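Local coordinates for SWI/SNF-related matrix-associated actin-dependent regulator of chromatin subfamily A-like protein 1 (Mus musculus, PDB 4O66) that probably recognises branched DNA through its HARP domain, the structure-specific nucleic acid-binding part of an ATP-dependent enzyme of DNA repair and replication, at residues 36-42 and 51-57. Residues are numbered along the deposited sequence; the frame is centred on the assembly and turned at random.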
loop_
_atom_site.group_PDB
_atom_site.type_symbol
_atom_site.label_atom_id
_atom_site.label_comp_id
_atom_site.label_asym_id
_atom_site.label_seq_id
_atom_site.Cartn_x
_atom_site.Cartn_y
_atom_site.Cartn_z
ATOM N N PHE A 36 -1.710 -7.485 0.046
ATOM C CA PHE A 36 -2.858 -6.654 0.417
ATOM C C PHE A 36 -4.175 -7.367 0.203
ATOM O O PHE A 36 -5.063 -7.262 1.014
ATOM C CB PHE A 36 -2.894 -5.367 -0.395
ATOM C CG PHE A 36 -1.827 -4.385 -0.071
ATOM C CD1 PHE A 36 -1.026 -4.512 1.046
ATOM C CD2 PHE A 36 -1.646 -3.292 -0.895
ATOM C CE1 PHE A 36 -0.064 -3.539 1.328
ATOM C CE2 PHE A 36 -0.687 -2.334 -0.626
ATOM C CZ PHE A 36 0.096 -2.441 0.491
ATOM N N LYS A 37 -4.326 -8.059 -0.918
ATOM C CA LYS A 37 -5.600 -8.682 -1.255
ATOM C C LYS A 37 -5.843 -9.969 -0.481
ATOM O O LYS A 37 -6.943 -10.520 -0.484
ATOM C CB LYS A 37 -5.673 -8.937 -2.759
ATOM C CG LYS A 37 -5.793 -7.663 -3.552
ATOM C CD LYS A 37 -6.152 -7.900 -4.987
ATOM C CE LYS A 37 -6.326 -6.572 -5.706
ATOM N NZ LYS A 37 -6.844 -6.755 -7.092
ATOM N N SER A 38 -4.816 -10.437 0.218
ATOM C CA SER A 38 -4.927 -11.601 1.087
ATOM C C SER A 38 -5.434 -11.261 2.479
ATOM O O SER A 38 -5.845 -12.121 3.240
ATOM C CB SER A 38 -3.571 -12.294 1.187
ATOM O OG SER A 38 -2.738 -11.662 2.120
ATOM N N LEU A 39 -5.433 -9.977 2.802
ATOM C CA LEU A 39 -5.795 -9.535 4.124
ATOM C C LEU A 39 -7.278 -9.221 4.228
ATOM O O LEU A 39 -7.821 -8.449 3.435
ATOM C CB LEU A 39 -4.944 -8.316 4.489
ATOM C CG LEU A 39 -3.435 -8.636 4.564
ATOM C CD1 LEU A 39 -2.587 -7.381 4.729
ATOM C CD2 LEU A 39 -3.135 -9.600 5.699
ATOM N N PRO A 40 -7.951 -9.819 5.210
ATOM C CA PRO A 40 -9.403 -9.663 5.310
ATOM C C PRO A 40 -9.920 -8.231 5.553
ATOM O O PRO A 40 -11.015 -7.937 5.077
ATOM C CB PRO A 40 -9.767 -10.600 6.489
ATOM C CG PRO A 40 -8.529 -10.742 7.253
ATOM C CD PRO A 40 -7.413 -10.689 6.268
ATOM N N SER A 41 -9.176 -7.348 6.228
ATOM C CA SER A 41 -9.675 -6.000 6.550
ATOM C C SER A 41 -9.277 -4.938 5.539
ATOM O O SER A 41 -9.545 -3.767 5.754
ATOM C CB SER A 41 -9.162 -5.524 7.896
ATOM O OG SER A 41 -7.772 -5.425 7.777
ATOM N N ARG A 42 -8.672 -5.363 4.442
ATOM C CA ARG A 42 -8.160 -4.485 3.389
ATOM C C ARG A 42 -9.204 -3.507 2.851
ATOM O O ARG A 42 -10.390 -3.815 2.737
ATOM C CB ARG A 42 -7.593 -5.319 2.241
ATOM C CG ARG A 42 -8.654 -5.931 1.377
ATOM C CD ARG A 42 -8.077 -6.931 0.405
ATOM N NE ARG A 42 -9.116 -7.589 -0.402
ATOM C CZ ARG A 42 -9.766 -8.691 -0.030
ATOM N NH1 ARG A 42 -9.496 -9.262 1.140
ATOM N NH2 ARG A 42 -10.682 -9.223 -0.833
ATOM N N TRP A 51 -3.860 2.019 0.211
ATOM C CA TRP A 51 -4.470 0.876 0.906
ATOM C C TRP A 51 -4.443 1.070 2.408
ATOM O O TRP A 51 -3.446 1.514 2.960
ATOM C CB TRP A 51 -3.729 -0.408 0.568
ATOM C CG TRP A 51 -3.984 -0.949 -0.839
ATOM C CD1 TRP A 51 -3.313 -0.635 -1.968
ATOM C CD2 TRP A 51 -4.938 -1.938 -1.209
ATOM N NE1 TRP A 51 -3.792 -1.347 -3.030
ATOM C CE2 TRP A 51 -4.803 -2.152 -2.593
ATOM C CE3 TRP A 51 -5.911 -2.645 -0.511
ATOM C CZ2 TRP A 51 -5.580 -3.052 -3.283
ATOM C CZ3 TRP A 51 -6.687 -3.534 -1.194
ATOM C CH2 TRP A 51 -6.520 -3.736 -2.573
ATOM N N ASP A 52 -5.533 0.779 3.076
ATOM C CA ASP A 52 -5.472 0.760 4.527
ATOM C C ASP A 52 -6.088 -0.522 5.066
ATOM O O ASP A 52 -6.825 -1.223 4.352
ATOM C CB ASP A 52 -6.155 1.984 5.125
ATOM C CG ASP A 52 -7.600 2.090 4.729
ATOM O OD1 ASP A 52 -8.466 1.516 5.426
ATOM O OD2 ASP A 52 -7.878 2.743 3.702
ATOM N N PHE A 53 -5.794 -0.817 6.325
ATOM C CA PHE A 53 -6.089 -2.090 6.975
ATOM C C PHE A 53 -6.457 -1.857 8.432
ATOM O O PHE A 53 -6.069 -0.863 8.991
ATOM C CB PHE A 53 -4.865 -3.006 6.892
ATOM C CG PHE A 53 -4.360 -3.191 5.519
ATOM C CD1 PHE A 53 -3.428 -2.308 4.992
ATOM C CD2 PHE A 53 -4.796 -4.222 4.744
ATOM C CE1 PHE A 53 -2.971 -2.456 3.720
ATOM C CE2 PHE A 53 -4.334 -4.381 3.458
ATOM C CZ PHE A 53 -3.436 -3.498 2.946
ATOM N N SER A 54 -7.220 -2.761 9.039
ATOM C CA SER A 54 -7.364 -2.780 10.484
ATOM C C SER A 54 -6.009 -3.077 11.145
ATOM O O SER A 54 -5.162 -3.778 10.596
ATOM C CB SER A 54 -8.402 -3.838 10.927
ATOM O OG SER A 54 -8.620 -3.808 12.337
ATOM N N MET A 55 -5.794 -2.525 12.327
ATOM C CA MET A 55 -4.670 -2.959 13.141
ATOM C C MET A 55 -4.677 -4.487 13.370
ATOM O O MET A 55 -3.633 -5.112 13.565
ATOM C CB MET A 55 -4.680 -2.195 14.462
ATOM C CG MET A 55 -4.059 -0.798 14.404
ATOM S SD MET A 55 -2.384 -0.739 13.693
ATOM C CE MET A 55 -1.455 -1.812 14.787
ATOM N N SER A 56 -5.847 -5.103 13.313
ATOM C CA SER A 56 -5.930 -6.559 13.445
ATOM C C SER A 56 -5.137 -7.285 12.353
ATOM O O SER A 56 -4.711 -8.424 12.551
ATOM C CB SER A 56 -7.387 -6.994 13.424
ATOM O OG SER A 56 -7.905 -6.967 12.103
ATOM N N ASP A 57 -4.896 -6.619 11.215
ATOM C CA ASP A 57 -4.097 -7.221 10.156
ATOM C C ASP A 57 -2.660 -6.801 10.117
ATOM O O ASP A 57 -1.938 -7.239 9.236
ATOM C CB ASP A 57 -4.693 -6.934 8.777
ATOM C CG ASP A 57 -5.817 -7.860 8.434
ATOM O OD1 ASP A 57 -5.902 -8.946 9.071
ATOM O OD2 ASP A 57 -6.606 -7.495 7.526
#
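Phe36, Trp51 and Phe53 form the aromatic cluster that joins helix 30-38 of this HARP domain to the strand returning from the 43-45/50-52 hairpin. Phe36 touches both of the others. Its CD2 comes down on one face of the indole, 3.3 Å from Trp51 CG, with the phenyl ring and the five-membered ring inclined at 44°. Closer to the backbone, Phe36 CB makes a CH-pi contact over the six-membered ring of Trp51, 4.1 Å from its centroid. Phe53 CE1 lies over one face of the Phe36 ring, and Phe53 CZ approaches Phe36 CD1 to 3.2 Å. The Phe53 CG lies anti to the carbonyl carbon (chi1 -54°), which brings the end of the ring toward the 36-42 segment, where Leu39 CD1 meets Phe53 CE2 at 3.7 Å. Leu61 of helix 58-65 touches Phe36, Leu39 and Phe53, and Tyr28 packs edge-to-face with Phe36, so this side of the contact is tightly packed and largely aromatic and aliphatic.

The outer side is looser. Lys37 extends past the indole with a single long approach, while Arg42 CB sits near the indole plane at its edge. The exposed Arg42 reaches back over the turn, and its NH1 donates to Leu39 O from above the carbonyl plane. That bond spans the type I turn from Leu39 to Arg42.

Polar bonds tie the same turn to Ser54 and the 3-10 turn 55-57 that leads into helix 58-65. Asp57, a buried residue, accepts the backbone N-H of Ser41 on OD2 at 2.9 Å, nearly along the C-O axis. Ser41 OG is also modelled 2.4 Å from Asp57 OD2, so short that this bond's length is doubtful, and the same OG accepts from Ser54 N at 3.0 Å, with an N-H...O angle of 147°.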